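Local atomic coordinates of glycoside hydrolase family 81 (Clostridium thermocellum, PDB entry 6FOP), a protein that probably hydrolyses beta-1,3-glucans such as laminarin as an endo-acting glucanase of the cellulosome. Residues I107-V112 with W457-T462. Residues are numbered along the deposited sequence; the frame is centred on the assembly and turned at random.
Sequences ISDFAV and WDRNDT
A bidentate, end-on salt bridge between Asp-109 and Arg-459 ties the beta hairpin turn joining strands 103-107 and 111-118 to the loop that follows helix 440-455. The two side chains approach from opposite directions, and the guanidinium offers its NH1/NH2 edge to the two carboxylate oxygens. Arg-459 NH1 donates to Asp-109 OD1 over 3.1 Å in an almost straight bond (178°), while Arg-459 NH2 reaches Asp-109 OD2 at 2.8 Å with a little more bend. Both oxygens use their syn lone pairs, and both lie close to the guanidinium plane. Carboxylate and guanidinium are thus nearly coplanar, their planes 22° apart, and the paired bonds resist rotation of either group. Arg-459 spans the distance between the loops because its chain is extended from CG to NE; only at chi4 (-80°) does the guanidinium turn out of that line to meet the acid edge-on.

Each partner is carried by a turn with its own internal hydrogen bonds. Ser-108 N bonds to Ala-111 O at 2.9 Å, closing the hairpin turn that carries Asp-109. Arg-459 occupies a type I turn from Asp-458 to Asp-461, closed by Asp-461 N to Asp-458 O (3.0 Å); within it Asp-458 OD1 accepts from Asn-460 N at 2.9 Å, an Asx turn. Asp-109 OD2 accepts from Val-230 N of strand 223-235 as well as from Arg-459 NH2. Phe-466 makes a cation-pi contact with Arg-459 and also touches Asp-109. Such an end-on arginine-carboxylate pairing here joins a hairpin of the N-terminal beta-sheet region to a loop of the helical C-terminal domain of family 81.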
loop_
_atom_site.group_PDB
_atom_site.type_symbol
_atom_site.label_atom_id
_atom_site.label_comp_id
_atom_site.label_asym_id
_atom_site.label_seq_id
_atom_site.Cartn_x
_atom_site.Cartn_y
_atom_site.Cartn_z
ATOM N N ILE A 107 -14.673 3.874 -10.432
ATOM C CA ILE A 107 -13.776 3.357 -9.397
ATOM C C ILE A 107 -13.561 4.489 -8.421
ATOM O O ILE A 107 -13.081 5.567 -8.797
ATOM C CB ILE A 107 -12.458 2.827 -9.963
ATOM C CG1 ILE A 107 -12.709 1.661 -10.927
ATOM C CG2 ILE A 107 -11.564 2.385 -8.810
ATOM C CD1 ILE A 107 -11.491 1.226 -11.733
ATOM N N SER A 108 -13.964 4.270 -7.180
ATOM C CA SER A 108 -13.732 5.235 -6.113
ATOM C C SER A 108 -12.670 4.711 -5.137
ATOM O O SER A 108 -11.964 3.739 -5.441
ATOM C CB SER A 108 -15.055 5.633 -5.447
ATOM O OG SER A 108 -15.695 4.502 -4.913
ATOM N N ASP A 109 -12.554 5.319 -3.963
ATOM C CA ASP A 109 -11.378 5.015 -3.142
ATOM C C ASP A 109 -11.424 3.640 -2.506
ATOM O O ASP A 109 -10.381 3.090 -2.167
ATOM C CB ASP A 109 -11.178 6.109 -2.078
ATOM C CG ASP A 109 -10.758 7.477 -2.680
ATOM O OD1 ASP A 109 -10.534 7.594 -3.890
ATOM O OD2 ASP A 109 -10.671 8.419 -1.908
ATOM N N PHE A 110 -12.628 3.085 -2.324
ATOM C CA PHE A 110 -12.793 1.720 -1.827
ATOM C C PHE A 110 -14.049 1.027 -2.362
ATOM O O PHE A 110 -14.592 0.119 -1.716
ATOM C CB PHE A 110 -12.664 1.630 -0.283
ATOM C CG PHE A 110 -13.377 2.681 0.526
ATOM C CD1 PHE A 110 -12.783 3.939 0.754
ATOM C CD2 PHE A 110 -14.549 2.377 1.212
ATOM C CE1 PHE A 110 -13.390 4.870 1.565
ATOM C CE2 PHE A 110 -15.162 3.324 2.027
ATOM C CZ PHE A 110 -14.597 4.583 2.175
ATOM N N ALA A 111 -14.423 1.356 -3.597
ATOM C CA ALA A 111 -15.516 0.667 -4.265
ATOM C C ALA A 111 -15.298 0.692 -5.768
ATOM O O ALA A 111 -14.534 1.517 -6.299
ATOM C CB ALA A 111 -16.879 1.257 -3.868
ATOM N N VAL A 112 -16.048 -0.163 -6.453
ATOM C CA VAL A 112 -16.071 -0.209 -7.923
ATOM C C VAL A 112 -17.497 -0.491 -8.385
ATOM O O VAL A 112 -18.181 -1.324 -7.792
ATOM C CB VAL A 112 -15.095 -1.267 -8.489
ATOM C CG1 VAL A 112 -15.349 -2.660 -7.922
ATOM C CG2 VAL A 112 -15.083 -1.291 -10.004
ATOM N N TRP A 457 -2.252 12.876 -5.818
ATOM C CA TRP A 457 -3.125 13.382 -4.741
ATOM C C TRP A 457 -4.252 14.279 -5.282
ATOM O O TRP A 457 -5.125 14.671 -4.516
ATOM C CB TRP A 457 -2.284 14.186 -3.735
ATOM C CG TRP A 457 -1.685 15.421 -4.346
ATOM C CD1 TRP A 457 -2.233 16.660 -4.351
ATOM C CD2 TRP A 457 -0.477 15.514 -5.094
ATOM N NE1 TRP A 457 -1.439 17.539 -5.021
ATOM C CE2 TRP A 457 -0.348 16.862 -5.501
ATOM C CE3 TRP A 457 0.539 14.599 -5.437
ATOM C CZ2 TRP A 457 0.738 17.312 -6.248
ATOM C CZ3 TRP A 457 1.595 15.046 -6.191
ATOM C CH2 TRP A 457 1.694 16.391 -6.580
ATOM N N ASP A 458 -4.173 14.656 -6.556
ATOM C CA ASP A 458 -5.050 15.674 -7.132
ATOM C C ASP A 458 -6.080 14.987 -8.041
ATOM O O ASP A 458 -5.774 14.555 -9.162
ATOM C CB ASP A 458 -4.224 16.682 -7.907
ATOM C CG ASP A 458 -5.070 17.800 -8.503
ATOM O OD1 ASP A 458 -6.329 17.760 -8.442
ATOM O OD2 ASP A 458 -4.472 18.753 -9.035
ATOM N N ARG A 459 -7.306 14.925 -7.539
ATOM C CA ARG A 459 -8.382 14.223 -8.238
ATOM C C ARG A 459 -8.772 14.924 -9.530
ATOM O O ARG A 459 -9.435 14.322 -10.373
ATOM C CB ARG A 459 -9.611 14.112 -7.353
ATOM C CG ARG A 459 -9.387 13.364 -6.061
ATOM C CD ARG A 459 -10.635 13.392 -5.197
ATOM N NE ARG A 459 -10.410 12.852 -3.855
ATOM C CZ ARG A 459 -10.381 11.563 -3.581
ATOM N NH1 ARG A 459 -10.518 10.660 -4.570
ATOM N NH2 ARG A 459 -10.189 11.156 -2.326
ATOM N N ASN A 460 -8.389 16.189 -9.679
ATOM C CA ASN A 460 -8.698 16.932 -10.896
ATOM C C ASN A 460 -7.599 16.836 -11.949
ATOM O O ASN A 460 -7.792 17.301 -13.059
ATOM C CB ASN A 460 -8.981 18.400 -10.571
ATOM C CG ASN A 460 -10.248 18.581 -9.751
ATOM O OD1 ASN A 460 -10.276 19.364 -8.808
ATOM N ND2 ASN A 460 -11.292 17.833 -10.093
ATOM N N ASP A 461 -6.476 16.194 -11.611
ATOM C CA ASP A 461 -5.396 15.997 -12.572
ATOM C C ASP A 461 -5.625 14.631 -13.198
ATOM O O ASP A 461 -5.275 13.597 -12.591
ATOM C CB ASP A 461 -4.033 16.065 -11.897
ATOM C CG ASP A 461 -2.891 15.813 -12.865
ATOM O OD1 ASP A 461 -3.083 15.520 -14.068
ATOM O OD2 ASP A 461 -1.759 15.918 -12.403
ATOM N N THR A 462 -6.185 14.636 -14.399
ATOM C CA THR A 462 -6.633 13.421 -15.073
ATOM C C THR A 462 -5.533 12.640 -15.777
ATOM O O THR A 462 -5.801 11.585 -16.360
ATOM C CB THR A 462 -7.721 13.754 -16.128
ATOM O OG1 THR A 462 -7.167 14.632 -17.122
ATOM C CG2 THR A 462 -8.909 14.418 -15.489
#